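PDB 3OS7: galactose mutarotase-like protein from Clostridium acetobutylicum, which probably binds carbohydrate and may interconvert the anomers of aldose sugars, as aldose 1-epimerases do. Local coordinates for residues Lys165-Val170 with Ser331-Leu336; Tyr277-Glu282 with Ala298-Gln303; Ser115-His120 with Phe153-Glu158; Leu74-Pro79 with Gly110-Ser115; Lys19-Ala24 with Ala129-Val134. All coordinates share one frame; numbering follows the deposited sequence.

Contact 1: Lys165-Val170 with Ser331-Leu336; sequences KQTTSV and SGVCKL. With EDO (1,2-ethanediol), chain H.
K165-V170 and S331-L336 are antiparallel neighbours in the beta-sandwich of the galactose mutarotase family, with K165 facing K335, T167 facing V333 and S169 facing S331. The two short strand axes run at 163° and approach to 4.6 Å. Two hydrogen-bonded pairs supply the evidence for the register. Q166 N donates to C334 O at 2.9 Å, almost straight at 175°, and C334 N answers to Q166 O; T168 N gives to G332 O at 2.8 Å, and G332 N returns to T168 O. At the non-hydrogen-bonded pairs the CA hydrogens lean on the same carbonyls, V333 CA lying 3.2 Å from Q166 O.

The face carrying K165, T167, S169, S331, V333 and K335 is the more open one. Here the CG2 of T167 sits 3.3 Å from S331 OG, and its OG1 looks at V333 CG2. K165 and K335 lie side by side and point the same way, their NZ atoms 5.7 Å apart; one water accepts from both, the bond from K165 NZ being weak. S169 OG is hydrogen-bonded to a 1,2-ethanediol that probably came from the crystallisation liquor.

On the other face Q166 stretches out with CG anti to the backbone N (chi1 169°), which lays NE2 3.5 Å from C334 CB. A water accepts from Q166 NE2 at 2.7 Å, bonds T168 OG1 and donates weakly to G332 O, while OE1 goes to Y157 and T168 OG1 reaches Y184. The inner face thus keeps its amide and hydroxyl satisfied within the sandwich, whereas the outer one holds two like charges, probably eased by the shared water and by E158, whose side chain touches K165.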
# COMPACT_ATOMS: atom_id res chain seq x y z
N LYS A 165 9.31 1.04 9.19
CA LYS A 165 7.99 1.22 9.81
C LYS A 165 7.31 2.42 9.16
O LYS A 165 7.88 3.52 9.03
CB LYS A 165 8.12 1.45 11.32
CG LYS A 165 6.81 1.57 12.06
CD LYS A 165 7.01 1.49 13.59
CE LYS A 165 7.08 2.77 14.27
NZ LYS A 165 6.62 2.59 15.70
N GLN A 166 6.12 2.17 8.68
CA GLN A 166 5.32 3.13 7.97
C GLN A 166 4.10 3.43 8.85
O GLN A 166 3.25 2.55 9.06
CB GLN A 166 4.87 2.50 6.65
CG GLN A 166 3.79 3.28 5.89
CD GLN A 166 3.18 2.43 4.81
OE1 GLN A 166 3.59 2.49 3.64
NE2 GLN A 166 2.25 1.58 5.20
N THR A 167 3.99 4.67 9.32
CA THR A 167 2.79 5.13 10.02
C THR A 167 2.06 6.11 9.09
O THR A 167 2.57 7.18 8.77
CB THR A 167 3.11 5.76 11.42
OG1 THR A 167 3.81 4.82 12.23
CG2 THR A 167 1.83 6.17 12.17
N THR A 168 0.86 5.71 8.67
CA THR A 168 0.01 6.48 7.74
C THR A 168 -1.09 7.14 8.56
O THR A 168 -1.71 6.51 9.39
CB THR A 168 -0.63 5.56 6.70
OG1 THR A 168 0.41 4.78 6.08
CG2 THR A 168 -1.42 6.34 5.66
N SER A 169 -1.32 8.42 8.35
CA SER A 169 -2.39 9.08 9.10
C SER A 169 -3.04 10.12 8.27
O SER A 169 -2.42 10.68 7.36
CB SER A 169 -1.86 9.68 10.41
OG SER A 169 -0.80 10.57 10.16
N VAL A 170 -4.31 10.39 8.58
CA VAL A 170 -5.02 11.46 7.94
C VAL A 170 -5.89 12.12 9.00
O VAL A 170 -6.37 11.44 9.91
CB VAL A 170 -5.85 10.98 6.74
CG1 VAL A 170 -6.77 9.87 7.11
CG2 VAL A 170 -6.61 12.14 6.16
N SER A 331 -5.10 6.49 11.90
CA SER A 331 -3.70 6.09 11.69
C SER A 331 -3.59 4.57 11.57
O SER A 331 -4.27 3.82 12.29
CB SER A 331 -2.82 6.59 12.84
OG SER A 331 -1.47 6.16 12.68
N GLY A 332 -2.72 4.10 10.69
CA GLY A 332 -2.42 2.69 10.58
C GLY A 332 -0.93 2.51 10.44
O GLY A 332 -0.24 3.42 9.96
N VAL A 333 -0.43 1.35 10.85
CA VAL A 333 0.99 1.05 10.78
C VAL A 333 1.27 -0.24 10.02
O VAL A 333 0.62 -1.26 10.27
CB VAL A 333 1.56 0.88 12.19
CG1 VAL A 333 3.04 0.57 12.16
CG2 VAL A 333 1.26 2.12 13.03
N CYS A 334 2.27 -0.20 9.14
CA CYS A 334 2.80 -1.41 8.50
C CYS A 334 4.30 -1.45 8.69
O CYS A 334 4.92 -0.40 8.96
CB CYS A 334 2.49 -1.44 7.02
SG CYS A 334 0.74 -1.57 6.63
N LYS A 335 4.86 -2.65 8.65
CA LYS A 335 6.29 -2.84 8.78
C LYS A 335 6.77 -3.74 7.65
O LYS A 335 6.10 -4.68 7.28
CB LYS A 335 6.63 -3.47 10.13
CG LYS A 335 6.32 -2.57 11.30
CD LYS A 335 6.57 -3.27 12.62
CE LYS A 335 6.14 -2.40 13.79
NZ LYS A 335 6.41 -3.05 15.11
N LEU A 336 7.94 -3.42 7.11
CA LEU A 336 8.56 -4.25 6.09
C LEU A 336 9.97 -4.59 6.59
O LEU A 336 10.73 -3.70 6.95
CB LEU A 336 8.66 -3.47 4.78
CG LEU A 336 7.41 -3.36 3.95
CD1 LEU A 336 7.66 -2.35 2.80
CD2 LEU A 336 7.03 -4.72 3.39
C1 EDO H . -2.73 13.24 10.75
O1 EDO H . -1.70 12.83 11.63
C2 EDO H . -2.13 13.79 9.46
O2 EDO H . -1.28 14.93 9.73
O HOH W 1 7.12 -0.65 16.73
O HOH W 2 0.56 2.19 7.19

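Contact 2: Tyr277-Glu282 with Ala298-Gln303; sequences YEMSSE and ACIEPQ
A chi1 of -172° turns the ring of Y277 away from its own backbone N and toward I300 and P302, while the selenomethionine M279, with CG beside its own N (chi1 -53°) and an extended chain beyond, runs SE up to the same proline. The two strand segments point nearly the same way, at 11°, but their axes stay 9.7 Å apart, so every close contact involves a side chain, in one case against a main-chain carbonyl. Y277 meets P302 at about a right angle: the hydroxyl OH lies 3.3 Å from P302 CG. The ring edge faces the backbone, Y277 CE2 standing 3.4 Å from I300 O near the ring plane. Y277 CD2 and I300 CG2 pass at 4.1 Å as the two side chains slide by in opposite directions. M279 crosses P302 squarely, SE to CB 3.8 Å, and its CE reaches I300 CG2.

This is a filling of the sandwich core between strands 273-279 and 297-303, with L286 of strand 285-289 and C334 of strand 329-340 also in touch with M279. No hydrogen bond joins the segments; the hydroxyl of Y277 is bonded to S186 instead. Buried I300 O has no hydrogen-bonding partner in the model, so the aromatic C-H edge of Y277, with its slight positive polarity, probably offers it partial compensation.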
# COMPACT_ATOMS: atom_id res chain seq x y z
N TYR A 277 5.72 -8.37 5.42
CA TYR A 277 4.90 -7.17 5.32
C TYR A 277 3.81 -7.29 6.39
O TYR A 277 2.76 -7.89 6.18
CB TYR A 277 4.28 -7.09 3.92
CG TYR A 277 3.54 -5.83 3.53
CD1 TYR A 277 3.70 -4.62 4.21
CD2 TYR A 277 2.69 -5.83 2.41
CE1 TYR A 277 3.05 -3.47 3.77
CE2 TYR A 277 2.04 -4.69 2.00
CZ TYR A 277 2.21 -3.52 2.68
OH TYR A 277 1.57 -2.37 2.23
N GLU A 278 4.10 -6.73 7.56
CA GLU A 278 3.21 -6.79 8.72
C GLU A 278 2.28 -5.58 8.72
O GLU A 278 2.69 -4.45 8.50
CB GLU A 278 4.04 -6.86 10.00
CG GLU A 278 3.26 -7.08 11.26
CD GLU A 278 4.13 -7.44 12.48
OE1 GLU A 278 5.39 -7.47 12.40
OE2 GLU A 278 3.52 -7.72 13.54
N MSE A 279 1.01 -5.83 8.95
CA MSE A 279 -0.02 -4.81 8.88
C MSE A 279 -0.77 -4.73 10.20
O MSE A 279 -1.13 -5.76 10.77
CB MSE A 279 -1.02 -5.16 7.78
CG MSE A 279 -0.42 -5.44 6.47
SE MSE A 279 -1.58 -6.47 5.30
CE MSE A 279 -0.21 -6.82 4.04
N SER A 280 -1.05 -3.52 10.64
CA SER A 280 -1.85 -3.31 11.86
C SER A 280 -3.32 -3.69 11.62
O SER A 280 -3.78 -3.81 10.46
CB SER A 280 -1.74 -1.87 12.36
OG SER A 280 -2.42 -0.96 11.51
N SER A 281 -4.06 -3.84 12.71
CA SER A 281 -5.47 -4.25 12.69
C SER A 281 -6.38 -3.28 11.97
O SER A 281 -7.52 -3.63 11.64
CB SER A 281 -5.99 -4.39 14.14
OG SER A 281 -5.31 -5.40 14.83
N GLU A 282 -5.91 -2.05 11.74
CA GLU A 282 -6.68 -1.10 10.96
C GLU A 282 -6.88 -1.57 9.52
O GLU A 282 -7.83 -1.14 8.84
CB GLU A 282 -6.01 0.29 10.95
CG GLU A 282 -6.20 1.08 12.26
CD GLU A 282 -5.26 0.66 13.37
OE1 GLU A 282 -4.26 -0.03 13.11
OE2 GLU A 282 -5.52 1.02 14.52
N ALA A 298 4.71 -8.56 -7.80
CA ALA A 298 3.34 -8.74 -7.42
C ALA A 298 2.96 -7.62 -6.47
O ALA A 298 3.80 -7.16 -5.69
CB ALA A 298 3.09 -10.12 -6.77
N CYS A 299 1.71 -7.19 -6.58
CA CYS A 299 1.14 -6.24 -5.64
C CYS A 299 0.34 -6.91 -4.52
O CYS A 299 -0.53 -7.77 -4.75
CB CYS A 299 0.27 -5.23 -6.34
SG CYS A 299 1.27 -4.16 -7.46
N ILE A 300 0.62 -6.46 -3.31
CA ILE A 300 -0.03 -6.96 -2.09
C ILE A 300 -0.57 -5.72 -1.40
O ILE A 300 0.21 -4.90 -0.90
CB ILE A 300 0.96 -7.75 -1.21
CG1 ILE A 300 1.49 -8.97 -1.96
CG2 ILE A 300 0.25 -8.19 0.09
CD1 ILE A 300 2.62 -9.74 -1.18
N GLU A 301 -1.90 -5.57 -1.41
CA GLU A 301 -2.56 -4.29 -1.27
C GLU A 301 -3.50 -4.25 -0.05
O GLU A 301 -4.67 -4.57 -0.17
CB GLU A 301 -3.33 -3.98 -2.55
CG GLU A 301 -2.53 -4.20 -3.87
CD GLU A 301 -3.37 -3.93 -5.14
OE1 GLU A 301 -4.41 -3.26 -5.03
OE2 GLU A 301 -3.01 -4.40 -6.23
N PRO A 302 -2.98 -3.82 1.10
CA PRO A 302 -3.82 -3.70 2.28
C PRO A 302 -4.82 -2.57 2.14
O PRO A 302 -4.51 -1.56 1.49
CB PRO A 302 -2.83 -3.41 3.39
CG PRO A 302 -1.68 -2.80 2.74
CD PRO A 302 -1.58 -3.42 1.38
N GLN A 303 -5.99 -2.75 2.75
CA GLN A 303 -7.07 -1.75 2.71
C GLN A 303 -7.79 -1.72 4.04
O GLN A 303 -7.96 -2.76 4.67
CB GLN A 303 -8.10 -2.06 1.60
CG GLN A 303 -7.54 -2.38 0.25
CD GLN A 303 -8.56 -2.53 -0.87
OE1 GLN A 303 -8.20 -2.49 -2.04
NE2 GLN A 303 -9.83 -2.70 -0.53

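Contact 3: Ser115-His120 with Phe153-Glu158; sequences SKWTVH and FKLSYE
The backbones stay well apart here: the nearest CA pair, H120 with K154, is 8.6 Å distant, and no hydrogen bond crosses. S115-W117 is loop, leading into the strand that starts at T118, whereas F153-E158 is strand throughout. Side chains therefore make most of the contact, and W117 dominates it.

With CG anti to its carbonyl carbon (chi1 -68°), W117 sends the six-membered part of the indole across to F153 and L155. L155 approaches at about a right angle and covers one face: its CD1 is 4.3 Å from the centroid of that ring and 26° off the normal, a CH-pi contact. The branch point is closer still to the rim, L155 CG to W117 CZ3 being 3.5 Å. F153 comes in obliquely with its CB, 3.7 Å from W117 CH2. At the indole's edge, near its plane, lies the backbone of K154, its CA 4.3 Å from W117 CZ3.

Strand 128-137 runs between these two segments in the family's antiparallel beta-sandwich, paired with strand 118-125 on one flank and strand 151-160 on the other, which accounts for the wide spacing. The indole bridges that spacing, F135 of the middle strand meets it too, and its NE1 is hydrogen-bonded to I112 O, a bond that would fix the rotation of the ring.

On the opposite surface H120 and K154 meet more loosely, through H120 CD2 and K154 CD at 4.2 Å. The aliphatic part of K154 does this touching; its NZ also comes to 4.2 Å from H120 NE2, so any protonation of the imidazole would probably be disfavoured by the lysine.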
# COMPACT_ATOMS: atom_id res chain seq x y z
N SER A 115 0.17 12.91 -6.70
CA SER A 115 0.26 14.33 -6.33
C SER A 115 1.55 14.67 -5.62
O SER A 115 2.28 13.79 -5.18
CB SER A 115 -0.93 14.69 -5.45
OG SER A 115 -2.10 14.60 -6.23
N LYS A 116 1.87 15.96 -5.55
CA LYS A 116 3.09 16.40 -4.87
C LYS A 116 2.89 16.47 -3.37
O LYS A 116 1.95 17.09 -2.91
CB LYS A 116 3.53 17.78 -5.34
CG LYS A 116 3.85 17.85 -6.82
CD LYS A 116 4.61 19.16 -7.14
CE LYS A 116 4.56 19.43 -8.63
NZ LYS A 116 5.47 20.55 -9.02
N TRP A 117 3.77 15.81 -2.63
CA TRP A 117 3.81 15.89 -1.20
C TRP A 117 5.01 16.73 -0.82
O TRP A 117 5.92 16.91 -1.64
CB TRP A 117 3.95 14.49 -0.61
CG TRP A 117 2.75 13.60 -0.79
CD1 TRP A 117 2.12 13.27 -1.97
CD2 TRP A 117 2.10 12.81 0.22
NE1 TRP A 117 1.11 12.39 -1.75
CE2 TRP A 117 1.07 12.09 -0.41
CE3 TRP A 117 2.25 12.69 1.60
CZ2 TRP A 117 0.21 11.24 0.29
CZ3 TRP A 117 1.40 11.86 2.29
CH2 TRP A 117 0.39 11.15 1.64
N THR A 118 5.01 17.26 0.40
CA THR A 118 6.12 18.07 0.88
C THR A 118 6.80 17.38 2.04
O THR A 118 6.18 16.61 2.77
CB THR A 118 5.66 19.45 1.25
OG1 THR A 118 4.67 19.36 2.26
CG2 THR A 118 5.06 20.14 0.01
N VAL A 119 8.10 17.60 2.16
CA VAL A 119 8.89 16.97 3.22
C VAL A 119 8.57 17.70 4.51
O VAL A 119 8.65 18.93 4.59
CB VAL A 119 10.39 17.00 2.91
CG1 VAL A 119 11.19 16.48 4.09
CG2 VAL A 119 10.69 16.18 1.68
N HIS A 120 8.19 16.94 5.54
CA HIS A 120 7.73 17.51 6.78
C HIS A 120 8.81 17.42 7.86
O HIS A 120 8.96 18.34 8.68
CB HIS A 120 6.43 16.82 7.18
CG HIS A 120 5.87 17.26 8.48
ND1 HIS A 120 5.26 18.49 8.65
CD2 HIS A 120 5.83 16.65 9.69
CE1 HIS A 120 4.86 18.61 9.91
NE2 HIS A 120 5.19 17.50 10.56
N PHE A 153 -2.90 14.43 4.89
CA PHE A 153 -2.33 13.10 4.96
C PHE A 153 -0.85 13.20 5.39
O PHE A 153 -0.14 14.15 5.03
CB PHE A 153 -2.42 12.44 3.58
CG PHE A 153 -3.32 11.24 3.51
CD1 PHE A 153 -2.83 9.98 3.77
CD2 PHE A 153 -4.66 11.38 3.13
CE1 PHE A 153 -3.65 8.88 3.65
CE2 PHE A 153 -5.49 10.27 3.01
CZ PHE A 153 -4.99 9.04 3.26
N LYS A 154 -0.39 12.22 6.14
CA LYS A 154 1.02 12.14 6.52
C LYS A 154 1.50 10.71 6.43
O LYS A 154 0.79 9.78 6.87
CB LYS A 154 1.25 12.66 7.94
CG LYS A 154 2.68 12.56 8.41
CD LYS A 154 3.02 13.50 9.60
CE LYS A 154 2.08 13.40 10.77
NZ LYS A 154 2.14 14.72 11.53
N LEU A 155 2.67 10.54 5.83
CA LEU A 155 3.37 9.26 5.84
C LEU A 155 4.64 9.49 6.67
O LEU A 155 5.44 10.36 6.36
CB LEU A 155 3.72 8.76 4.44
CG LEU A 155 2.66 8.81 3.37
CD1 LEU A 155 3.15 8.28 2.03
CD2 LEU A 155 1.43 8.06 3.81
N SER A 156 4.78 8.70 7.72
CA SER A 156 5.92 8.78 8.61
C SER A 156 6.73 7.49 8.54
O SER A 156 6.29 6.42 9.00
CB SER A 156 5.46 9.08 10.03
OG SER A 156 6.59 9.22 10.87
N TYR A 157 7.90 7.57 7.93
CA TYR A 157 8.74 6.41 7.72
C TYR A 157 9.90 6.38 8.67
O TYR A 157 10.70 7.31 8.72
CB TYR A 157 9.24 6.40 6.28
CG TYR A 157 8.17 6.00 5.30
CD1 TYR A 157 7.76 4.67 5.22
CD2 TYR A 157 7.56 6.91 4.49
CE1 TYR A 157 6.80 4.27 4.34
CE2 TYR A 157 6.58 6.51 3.58
CZ TYR A 157 6.20 5.18 3.52
OH TYR A 157 5.22 4.75 2.64
N GLU A 158 10.01 5.30 9.44
CA GLU A 158 11.10 5.13 10.36
C GLU A 158 11.90 3.91 9.94
O GLU A 158 11.42 2.78 9.98
CB GLU A 158 10.60 4.98 11.79
CG GLU A 158 11.68 4.59 12.78
CD GLU A 158 11.07 3.92 14.03
OE1 GLU A 158 10.44 4.68 14.79
OE2 GLU A 158 11.19 2.66 14.19

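Contact 4: Leu74-Pro79 with Gly110-Ser115; sequences LPVLFP and GFIKNS
The ring of F78 is approached at a slant by I112 CD1 and met edge-to-face by the ring of F151, while the ring of F111 has a water over one face, offset toward the rim, and S115 OG at its edge. That same water links the segments, donating to F78 O at 2.7 Å and accepting from F111 N. A second water does likewise between V76 O and K113 N. No direct hydrogen bond joins the two segments.

I112 carries the apolar part: CG1 occupies the crowded position between backbone N and carbonyl carbon (chi1 64°), which aims CD1 into the gap between V76 CG1 and F78 CB, 3.7 Å from the latter. G110, with no side chain, brings its CA to 3.2 Å from F78 O, a CA-H...O contact. K113 lays CD 3.8 Å from L77 CD2, then bends at chi4 so that NZ turns back to G110 O (2.8 Å) and N114 OD1, two acceptors that pin the ammonium against its own loop. F111 O is likewise gripped twice, by N114 N and S115 OG from opposite faces of its carbonyl plane.

The loop 110-115, between strands 106-108 and 118-125, thus packs on the short strand 76-77, which is itself paired with strand 178-189. F153 of strand 151-160 meets V76, F78 and I112, and F135 of strand 128-137 meets F111 and I112.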
# COMPACT_ATOMS: atom_id res chain seq x y z
N LEU A 74 5.53 2.00 -2.73
CA LEU A 74 4.43 2.04 -1.77
C LEU A 74 3.47 3.19 -2.13
O LEU A 74 3.57 4.30 -1.58
CB LEU A 74 4.98 2.22 -0.35
CG LEU A 74 5.87 1.11 0.21
CD1 LEU A 74 6.39 1.46 1.59
CD2 LEU A 74 5.07 -0.20 0.27
N PRO A 75 2.56 2.95 -3.07
CA PRO A 75 1.57 3.96 -3.49
C PRO A 75 0.40 4.04 -2.53
O PRO A 75 -0.38 3.09 -2.41
CB PRO A 75 1.09 3.45 -4.85
CG PRO A 75 1.96 2.22 -5.14
CD PRO A 75 2.39 1.71 -3.83
N VAL A 76 0.22 5.19 -1.89
CA VAL A 76 -0.90 5.36 -0.97
C VAL A 76 -2.22 5.66 -1.70
O VAL A 76 -2.28 6.52 -2.58
CB VAL A 76 -0.58 6.39 0.13
CG1 VAL A 76 -0.45 7.77 -0.45
CG2 VAL A 76 -1.61 6.33 1.26
N LEU A 77 -3.28 4.97 -1.30
CA LEU A 77 -4.56 5.02 -2.00
C LEU A 77 -5.63 5.63 -1.12
O LEU A 77 -5.74 5.27 0.06
CB LEU A 77 -5.00 3.62 -2.40
CG LEU A 77 -3.99 2.75 -3.10
CD1 LEU A 77 -4.53 1.34 -3.33
CD2 LEU A 77 -3.58 3.41 -4.46
N PHE A 78 -6.46 6.48 -1.71
CA PHE A 78 -7.56 7.17 -1.02
C PHE A 78 -8.60 7.54 -2.07
O PHE A 78 -8.46 8.58 -2.72
CB PHE A 78 -7.02 8.43 -0.33
CG PHE A 78 -8.06 9.23 0.46
CD1 PHE A 78 -8.87 8.62 1.41
CD2 PHE A 78 -8.17 10.60 0.30
CE1 PHE A 78 -9.78 9.32 2.14
CE2 PHE A 78 -9.08 11.34 1.04
CZ PHE A 78 -9.90 10.70 1.96
N PRO A 79 -9.60 6.68 -2.30
CA PRO A 79 -9.84 5.39 -1.67
C PRO A 79 -9.03 4.31 -2.39
O PRO A 79 -8.74 4.46 -3.57
CB PRO A 79 -11.31 5.16 -1.95
CG PRO A 79 -11.52 5.79 -3.30
CD PRO A 79 -10.61 6.97 -3.34
N GLY A 110 -7.83 6.95 -6.20
CA GLY A 110 -7.57 8.32 -5.76
C GLY A 110 -6.43 9.04 -6.49
O GLY A 110 -5.80 8.50 -7.39
N PHE A 111 -6.16 10.27 -6.08
CA PHE A 111 -5.17 11.12 -6.75
C PHE A 111 -3.94 11.40 -5.90
O PHE A 111 -2.95 11.92 -6.40
CB PHE A 111 -5.80 12.47 -7.18
CG PHE A 111 -6.42 13.20 -6.04
CD1 PHE A 111 -5.67 14.02 -5.22
CD2 PHE A 111 -7.77 13.05 -5.76
CE1 PHE A 111 -6.24 14.66 -4.13
CE2 PHE A 111 -8.35 13.66 -4.67
CZ PHE A 111 -7.58 14.49 -3.85
N ILE A 112 -3.98 11.08 -4.60
CA ILE A 112 -2.88 11.49 -3.75
C ILE A 112 -1.59 10.73 -4.12
O ILE A 112 -0.52 11.25 -3.96
CB ILE A 112 -3.18 11.41 -2.21
CG1 ILE A 112 -3.44 9.99 -1.74
CG2 ILE A 112 -4.34 12.37 -1.82
CD1 ILE A 112 -3.68 9.92 -0.21
N LYS A 113 -1.73 9.55 -4.71
CA LYS A 113 -0.57 8.79 -5.19
C LYS A 113 0.14 9.48 -6.37
O LYS A 113 1.28 9.18 -6.65
CB LYS A 113 -0.98 7.39 -5.66
CG LYS A 113 -1.94 7.34 -6.84
CD LYS A 113 -2.42 5.89 -7.12
CE LYS A 113 -3.02 5.78 -8.48
NZ LYS A 113 -3.98 6.84 -8.79
N ASN A 114 -0.59 10.34 -7.09
CA ASN A 114 -0.03 11.06 -8.26
C ASN A 114 0.42 12.47 -7.92
O ASN A 114 0.97 13.16 -8.77
CB ASN A 114 -1.08 11.17 -9.37
CG ASN A 114 -1.70 9.82 -9.76
OD1 ASN A 114 -2.77 9.47 -9.26
ND2 ASN A 114 -1.06 9.09 -10.67
N SER A 115 0.17 12.91 -6.70
CA SER A 115 0.26 14.33 -6.33
C SER A 115 1.55 14.67 -5.62
O SER A 115 2.28 13.79 -5.18
CB SER A 115 -0.93 14.69 -5.45
OG SER A 115 -2.10 14.60 -6.23
O HOH W 3 -4.16 7.93 -4.26
O HOH W 4 -7.07 10.80 -3.36

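Contact 5: Lys19-Ala24 with Ala129-Val134; sequences KCIRFA and ALVEVV
V131 lays its CG2 methyl over one face of the F23 ring, at a slant to that side chain. The methyl is 3.9 Å from the ring centroid and 17° off the normal, a CH-pi contact; its closest ring atom is F23 CG at 3.8 Å. F23 holds CG between its backbone N and carbonyl carbon (chi1 56°), a setting that lets the ring lie beneath V131 while I21 O stands at the ring edge, in plane. The same methyl touches I21 CG2 at 3.9 Å, so V131 CG2 fits between two residues on one face of strand 18-25. A129 completes the row: its CB is 4.3 Å from F23 CB and 3.7 Å from A24 O.

The strands run roughly antiparallel at 152°, but their axes come no closer than 7.2 Å and no hydrogen bond passes between them. All the touching residues are buried, and L159 of strand 151-160 also packs on F23. Strand 18-25 takes its backbone bonds from strands 8-14 and 28-33, whereas strand 128-137 pairs with 118-125 and 151-160. The arrangement is that of two separately hydrogen-bonded sheets packed through apolar side chains, here the N-terminal sheet on the main beta-sandwich of the mutarotase-like fold.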
# COMPACT_ATOMS: atom_id res chain seq x y z
N LYS A 19 13.41 16.59 -6.31
CA LYS A 19 14.05 16.29 -5.06
C LYS A 19 13.64 14.87 -4.63
O LYS A 19 12.52 14.41 -4.89
CB LYS A 19 13.71 17.35 -4.03
CG LYS A 19 14.34 18.73 -4.40
CD LYS A 19 14.06 19.81 -3.36
CE LYS A 19 13.62 21.12 -3.99
NZ LYS A 19 12.76 21.87 -3.02
N CYS A 20 14.58 14.14 -4.06
CA CYS A 20 14.23 12.86 -3.48
C CYS A 20 15.01 12.77 -2.17
O CYS A 20 15.97 13.54 -1.97
CB CYS A 20 14.56 11.73 -4.42
SG CYS A 20 16.31 11.37 -4.70
N ILE A 21 14.55 11.91 -1.27
CA ILE A 21 15.26 11.65 -0.03
C ILE A 21 15.67 10.19 0.03
O ILE A 21 14.81 9.29 -0.05
CB ILE A 21 14.41 12.01 1.23
CG1 ILE A 21 13.82 13.42 1.19
CG2 ILE A 21 15.25 11.76 2.51
CD1 ILE A 21 14.82 14.53 1.33
N ARG A 22 16.98 9.95 0.13
CA ARG A 22 17.54 8.63 0.37
C ARG A 22 17.88 8.54 1.86
O ARG A 22 18.43 9.47 2.43
CB ARG A 22 18.80 8.46 -0.44
CG ARG A 22 19.14 7.08 -0.82
CD ARG A 22 20.29 7.08 -1.84
NE ARG A 22 19.98 7.77 -3.10
CZ ARG A 22 19.44 7.20 -4.18
NH1 ARG A 22 19.07 5.93 -4.19
NH2 ARG A 22 19.23 7.92 -5.26
N PHE A 23 17.52 7.44 2.50
CA PHE A 23 17.76 7.32 3.95
C PHE A 23 18.15 5.90 4.31
O PHE A 23 17.74 4.95 3.65
CB PHE A 23 16.58 7.89 4.80
CG PHE A 23 15.20 7.31 4.53
CD1 PHE A 23 14.54 7.52 3.33
CD2 PHE A 23 14.50 6.66 5.55
CE1 PHE A 23 13.26 7.04 3.12
CE2 PHE A 23 13.23 6.14 5.33
CZ PHE A 23 12.60 6.33 4.11
N ALA A 24 18.96 5.77 5.36
CA ALA A 24 19.64 4.54 5.68
C ALA A 24 19.76 4.40 7.20
O ALA A 24 20.08 5.37 7.90
CB ALA A 24 21.04 4.54 5.04
N ALA A 129 16.48 6.32 11.22
CA ALA A 129 16.32 7.43 10.29
C ALA A 129 14.84 7.63 10.07
O ALA A 129 14.15 6.69 9.68
CB ALA A 129 17.08 7.19 8.97
N LEU A 130 14.38 8.84 10.32
CA LEU A 130 12.98 9.21 10.21
C LEU A 130 12.77 10.25 9.10
O LEU A 130 13.44 11.30 9.07
CB LEU A 130 12.46 9.77 11.55
CG LEU A 130 11.02 10.28 11.60
CD1 LEU A 130 10.07 9.13 11.49
CD2 LEU A 130 10.73 11.03 12.88
N VAL A 131 11.87 9.93 8.17
CA VAL A 131 11.46 10.86 7.12
C VAL A 131 9.94 10.90 7.07
O VAL A 131 9.27 9.86 7.00
CB VAL A 131 12.00 10.44 5.78
CG1 VAL A 131 11.42 11.34 4.68
CG2 VAL A 131 13.53 10.48 5.75
N GLU A 132 9.39 12.10 7.12
CA GLU A 132 7.94 12.28 7.06
C GLU A 132 7.58 13.21 5.93
O GLU A 132 8.25 14.24 5.73
CB GLU A 132 7.40 12.87 8.38
CG GLU A 132 7.75 12.05 9.61
CD GLU A 132 7.03 12.52 10.89
OE1 GLU A 132 6.63 13.70 10.95
OE2 GLU A 132 6.86 11.69 11.81
N VAL A 133 6.52 12.86 5.21
CA VAL A 133 6.00 13.68 4.12
C VAL A 133 4.54 13.93 4.40
O VAL A 133 3.88 13.12 5.03
CB VAL A 133 6.17 13.02 2.70
CG1 VAL A 133 7.66 12.97 2.32
CG2 VAL A 133 5.49 11.61 2.64
N VAL A 134 4.05 15.08 3.97
CA VAL A 134 2.64 15.39 4.11
C VAL A 134 2.03 15.86 2.80
O VAL A 134 2.72 16.35 1.90
CB VAL A 134 2.39 16.49 5.17
CG1 VAL A 134 2.82 16.01 6.56
CG2 VAL A 134 3.09 17.78 4.80

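Overall arrangement
From the N terminus, strand 18-25 opens the loop that contact 5 closes at 129-134, tying the N-terminal sheet to the main fold. Contact 4 (74-79 with 110-115) lies wholly within that loop. Contact 3 begins at S115, where contact 4 ends, and crosses contact 5, since its segments 115-120 and 153-158 alternate with those of contact 5. Beyond them comes the long loop from 165-170 to 331-336 closed by contact 1, and inside it the short one closed by contact 2. Neighbouring strands join these regions: 151-160 pairs with 163-172 between contacts 3 and 1, and 329-340 with 273-279 between contacts 1 and 2.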